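Local coordinates for protein IMPACT family member YigZ (Escherichia coli, PDB 1VI7) that has no established function but may bind anions such as guanyl ribonucleotides and may hydrolyse ribonucleoside triphosphates, at residues Val95-Ala100 with Gln134-Leu139; Ala156-Cys161 with Leu176-Pro181. All blocks are in the same frame, centred on the assembly; numbering follows the deposited sequence.

Contact 1. Residues Val95-Ala100 with Gln134-Leu139; sequences VGEITA and QRKTPL
E97 and K136 carry this contact by themselves, a pair of opposite charges that buries just 80 Å² between the two segments. Along 95-100, V95 and G96 lead up to the pair: the backbone of G96 is hydrogen-bonded to L8, which ties the approach to the N-terminal strand 7-10. At E97 the backbone takes up a left-handed helical conformation (phi 61°, psi 53°) just before strand 98-105 begins. CG of E97 lies anti to the carbonyl carbon (chi1 -55°), and the chain beyond it is extended, carrying the carboxylate outward to the side chain of K136. The lysine is bent at its last torsion, and the two side chains cross at about a right angle. OE1 of E97 and NZ of K136 are 3.3 Å apart, a salt bridge whose exact geometry is uncertain because OE1 is not firmly placed in the model. The buried carboxylate has partners besides the lysine: OE2 of E97 is hydrogen-bonded to NE2 of H31, its strongest polar partner, and OE1 weakly to NE1 of W7. With an alanine in place of this glutamate, K136 would probably lose its counter-charge and NE2 of H31 its hydrogen-bond partner, and the lysine end would be freer to turn. Further on, I98 packs on L29 and P10, while T99 pairs its hydroxyl with that of T32 and rests on F41 of helix 34-48. Backbone bonds from I98 to V60 and from A100 to A58 then fix strand 98-105 beside strand 57-60 in the five-stranded antiparallel sheet, whereas Q134 is joined to I9 in the two-stranded sheet of 7-10 and 133-136, where K136 leans on W7.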
# COMPACT_ATOMS: atom_id res chain seq x y z
N VAL A 95 -4.95 8.96 -1.29
CA VAL A 95 -3.60 8.45 -1.12
C VAL A 95 -3.71 6.93 -0.96
O VAL A 95 -4.35 6.44 -0.01
CB VAL A 95 -2.91 9.07 0.09
CG1 VAL A 95 -1.61 8.38 0.45
CG2 VAL A 95 -2.71 10.56 -0.13
N GLY A 96 -3.06 6.22 -1.88
CA GLY A 96 -3.09 4.76 -1.83
C GLY A 96 -2.08 4.19 -0.86
O GLY A 96 -1.20 4.88 -0.34
N GLU A 97 -2.29 2.92 -0.45
CA GLU A 97 -1.25 2.24 0.30
C GLU A 97 -0.88 2.89 1.61
O GLU A 97 0.31 3.01 1.95
CB GLU A 97 0.03 2.17 -0.56
CG GLU A 97 -0.11 1.54 -1.92
CD GLU A 97 1.19 1.39 -2.68
OE1 GLU A 97 1.11 1.12 -3.90
OE2 GLU A 97 2.28 1.58 -2.07
N ILE A 98 -1.86 3.15 2.47
CA ILE A 98 -1.56 3.77 3.76
C ILE A 98 -2.44 3.16 4.84
O ILE A 98 -3.59 2.86 4.57
CB ILE A 98 -1.78 5.29 3.68
CG1 ILE A 98 -1.66 5.98 5.02
CG2 ILE A 98 -3.11 5.57 3.03
CD1 ILE A 98 -1.61 7.50 4.97
N THR A 99 -1.96 3.18 6.07
CA THR A 99 -2.67 2.61 7.20
C THR A 99 -2.60 3.58 8.36
O THR A 99 -1.63 4.34 8.41
CB THR A 99 -1.97 1.27 7.55
OG1 THR A 99 -2.36 0.28 6.58
CG2 THR A 99 -2.32 0.78 8.93
N ALA A 100 -3.58 3.56 9.26
CA ALA A 100 -3.50 4.53 10.37
C ALA A 100 -3.86 3.86 11.69
O ALA A 100 -4.56 2.85 11.70
CB ALA A 100 -4.44 5.70 10.10
N GLN A 134 4.43 10.81 -2.59
CA GLN A 134 5.20 10.56 -3.81
C GLN A 134 4.40 9.76 -4.83
O GLN A 134 3.77 8.76 -4.46
CB GLN A 134 6.52 9.85 -3.54
CG GLN A 134 6.44 8.75 -2.51
CD GLN A 134 7.71 7.91 -2.47
OE1 GLN A 134 8.51 7.98 -1.54
NE2 GLN A 134 7.86 7.11 -3.53
N ARG A 135 4.51 10.10 -6.11
CA ARG A 135 3.75 9.37 -7.13
C ARG A 135 4.26 7.95 -7.23
O ARG A 135 5.35 7.61 -6.77
CB ARG A 135 3.71 10.05 -8.47
CG ARG A 135 2.82 9.41 -9.52
CD ARG A 135 2.47 10.44 -10.59
NE ARG A 135 1.70 11.53 -9.99
CZ ARG A 135 0.44 11.43 -9.61
NH1 ARG A 135 -0.23 10.29 -9.78
NH2 ARG A 135 -0.20 12.45 -9.04
N LYS A 136 3.44 7.09 -7.82
CA LYS A 136 3.83 5.68 -7.93
C LYS A 136 3.20 4.99 -9.11
O LYS A 136 2.07 4.53 -9.01
CB LYS A 136 3.48 4.99 -6.60
CG LYS A 136 3.86 3.53 -6.62
CD LYS A 136 3.48 2.76 -5.38
CE LYS A 136 3.37 1.26 -5.70
NZ LYS A 136 2.48 1.07 -6.89
N THR A 137 3.89 4.95 -10.25
CA THR A 137 3.32 4.26 -11.42
C THR A 137 3.68 2.78 -11.37
O THR A 137 4.85 2.40 -11.38
CB THR A 137 3.72 4.87 -12.75
OG1 THR A 137 3.75 6.32 -12.67
CG2 THR A 137 2.67 4.51 -13.81
N PRO A 138 2.68 1.95 -11.14
CA PRO A 138 2.85 0.52 -11.04
C PRO A 138 3.32 -0.13 -12.34
O PRO A 138 2.92 0.24 -13.44
CB PRO A 138 1.44 0.01 -10.71
CG PRO A 138 0.58 0.98 -11.48
CD PRO A 138 1.23 2.32 -11.18
N LEU A 139 4.18 -1.13 -12.18
CA LEU A 139 4.71 -1.92 -13.27
C LEU A 139 3.57 -2.56 -14.08
O LEU A 139 2.65 -3.11 -13.48
CB LEU A 139 5.46 -3.11 -12.65
CG LEU A 139 6.95 -3.06 -12.46
CD1 LEU A 139 7.55 -1.68 -12.66
CD2 LEU A 139 7.34 -3.61 -11.08

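Contact 2. Residues Ala156-Cys161 with Leu176-Pro181; sequences ALLGQC and LRVALP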
# COMPACT_ATOMS: atom_id res chain seq x y z
N ALA A 156 18.93 -10.25 -17.39
CA ALA A 156 19.74 -9.07 -17.54
C ALA A 156 19.05 -7.97 -18.33
O ALA A 156 18.96 -6.84 -17.82
CB ALA A 156 21.09 -9.43 -18.13
N LEU A 157 18.53 -8.22 -19.52
CA LEU A 157 17.87 -7.15 -20.29
C LEU A 157 16.74 -6.52 -19.47
O LEU A 157 16.61 -5.31 -19.33
CB LEU A 157 17.40 -7.69 -21.62
CG LEU A 157 18.23 -7.56 -22.88
CD1 LEU A 157 19.73 -7.72 -22.66
CD2 LEU A 157 17.78 -8.60 -23.92
N LEU A 158 15.95 -7.37 -18.83
CA LEU A 158 14.84 -7.03 -17.97
C LEU A 158 15.23 -6.00 -16.91
O LEU A 158 14.59 -4.97 -16.72
CB LEU A 158 14.36 -8.32 -17.30
CG LEU A 158 12.92 -8.38 -16.83
CD1 LEU A 158 11.98 -8.07 -17.99
CD2 LEU A 158 12.59 -9.72 -16.20
N GLY A 159 16.31 -6.32 -16.20
CA GLY A 159 16.86 -5.50 -15.16
C GLY A 159 17.40 -4.18 -15.66
O GLY A 159 17.39 -3.17 -14.93
N GLN A 160 17.86 -4.12 -16.91
CA GLN A 160 18.34 -2.88 -17.48
C GLN A 160 17.17 -1.94 -17.78
O GLN A 160 17.41 -0.81 -18.18
CB GLN A 160 19.11 -3.08 -18.78
CG GLN A 160 20.52 -3.60 -18.58
CD GLN A 160 20.93 -4.47 -19.75
OE1 GLN A 160 20.88 -4.03 -20.89
NE2 GLN A 160 21.31 -5.71 -19.45
N CYS A 161 15.97 -2.49 -17.88
CA CYS A 161 14.80 -1.68 -18.17
C CYS A 161 13.93 -1.55 -16.94
O CYS A 161 12.72 -1.36 -17.03
CB CYS A 161 14.00 -2.24 -19.35
SG CYS A 161 14.94 -2.25 -20.88
N LEU A 176 7.61 -17.36 -18.69
CA LEU A 176 7.90 -16.22 -17.83
C LEU A 176 6.71 -15.25 -17.81
O LEU A 176 5.98 -15.00 -18.79
CB LEU A 176 9.15 -15.56 -18.40
CG LEU A 176 10.48 -15.39 -17.76
CD1 LEU A 176 11.06 -16.53 -16.97
CD2 LEU A 176 11.54 -14.96 -18.82
N ARG A 177 6.46 -14.70 -16.64
CA ARG A 177 5.46 -13.66 -16.38
C ARG A 177 6.30 -12.44 -15.97
O ARG A 177 7.13 -12.64 -15.04
CB ARG A 177 4.61 -14.10 -15.20
CG ARG A 177 3.62 -13.07 -14.70
CD ARG A 177 2.76 -12.56 -15.81
NE ARG A 177 1.43 -12.18 -15.54
CZ ARG A 177 0.52 -12.56 -14.68
NH1 ARG A 177 0.77 -13.49 -13.77
NH2 ARG A 177 -0.70 -11.98 -14.73
N VAL A 178 6.59 -11.49 -16.86
CA VAL A 178 7.45 -10.37 -16.50
C VAL A 178 6.65 -9.09 -16.24
O VAL A 178 5.52 -8.98 -16.68
CB VAL A 178 8.47 -10.04 -17.61
CG1 VAL A 178 9.59 -11.05 -17.59
CG2 VAL A 178 7.74 -10.01 -18.96
N ALA A 179 7.29 -8.18 -15.52
CA ALA A 179 6.75 -6.89 -15.16
C ALA A 179 7.80 -5.79 -15.37
O ALA A 179 8.86 -5.82 -14.77
CB ALA A 179 6.30 -6.87 -13.70
N LEU A 180 7.40 -4.76 -16.11
CA LEU A 180 8.29 -3.62 -16.30
C LEU A 180 7.51 -2.34 -16.59
O LEU A 180 6.41 -2.38 -17.14
CB LEU A 180 9.22 -3.93 -17.49
CG LEU A 180 8.47 -4.11 -18.83
CD1 LEU A 180 9.35 -3.68 -19.98
CD2 LEU A 180 8.04 -5.55 -19.00
N PRO A 181 8.13 -1.21 -16.30
CA PRO A 181 7.52 0.09 -16.56
C PRO A 181 6.88 0.08 -17.93
O PRO A 181 7.44 -0.49 -18.85
CB PRO A 181 8.74 1.00 -16.54
CG PRO A 181 9.58 0.40 -15.44
CD PRO A 181 9.47 -1.08 -15.71
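L158 and V178 meet through their methyl groups where the first helix of a ferredoxin-like (beta-alpha-beta-beta-alpha-beta) domain lies over its four-stranded antiparallel sheet. Helix 151-160 supplies the leucine, and strand 174-180, one of the two inner strands, supplies the valine. CG of L158 stands anti to the backbone N (chi1 -155°), which sends both its methyls down to the sheet: CD2 comes within 3.6 Å of V178 CG1, and CD1 within 3.8 Å of the same CG1. A single valine methyl thus sits against the forked end of the leucine, the two side chains crossing obliquely. A second touch follows the helix, where the chain comes down beside the end of the strand. There the carbonyl O of C161 lies 3.5 Å from CD of P181 and 4.4 Å from CB of L180, contacts of packing with no hydrogen bond across the segments.

The next shell surrounds these groups. L158 also packs on I165 of the edge strand 164-170 and on F188 of helix 185-196. V178 reaches L202 and Y142, and L180 likewise rests on Y142. Backbone bonds from V178 to Y142 and from A179 to K164 stitch the strand to its neighbours on either side. Alternation along it turns L176, V178 and L180 toward the helix, while A179 points away and packs on E141. C161 packs on E187 and K191 of helix 185-196, and OE1 of Q160 is hydrogen-bonded to NZ of K191. At the end of helix 151-160 the N of C161 is bonded to L158 O at 3.1 Å, three residues back, and only weakly to L157 O.

How the contacts relate
The two contacts follow one another along the chain, contact 1 closing before contact 2 opens, with their centres about 22 Å apart. Segment 134-139 joins them: it continues from the two-stranded sheet and leads directly into strand 140-146, the first of the ferredoxin-like domain. Its last residue already rests on contact 2, with L139 CD1 3.7 Å from P181 CD and L139 CB 4.0 Å from A179 CB. Contact 1 is near the middle of the molecule, its centre about 6 Å from that of the chain, whereas contact 2 lies about 22 Å out. One is a charged pair beside the interdomain connection, the other an apolar helix-to-sheet packing.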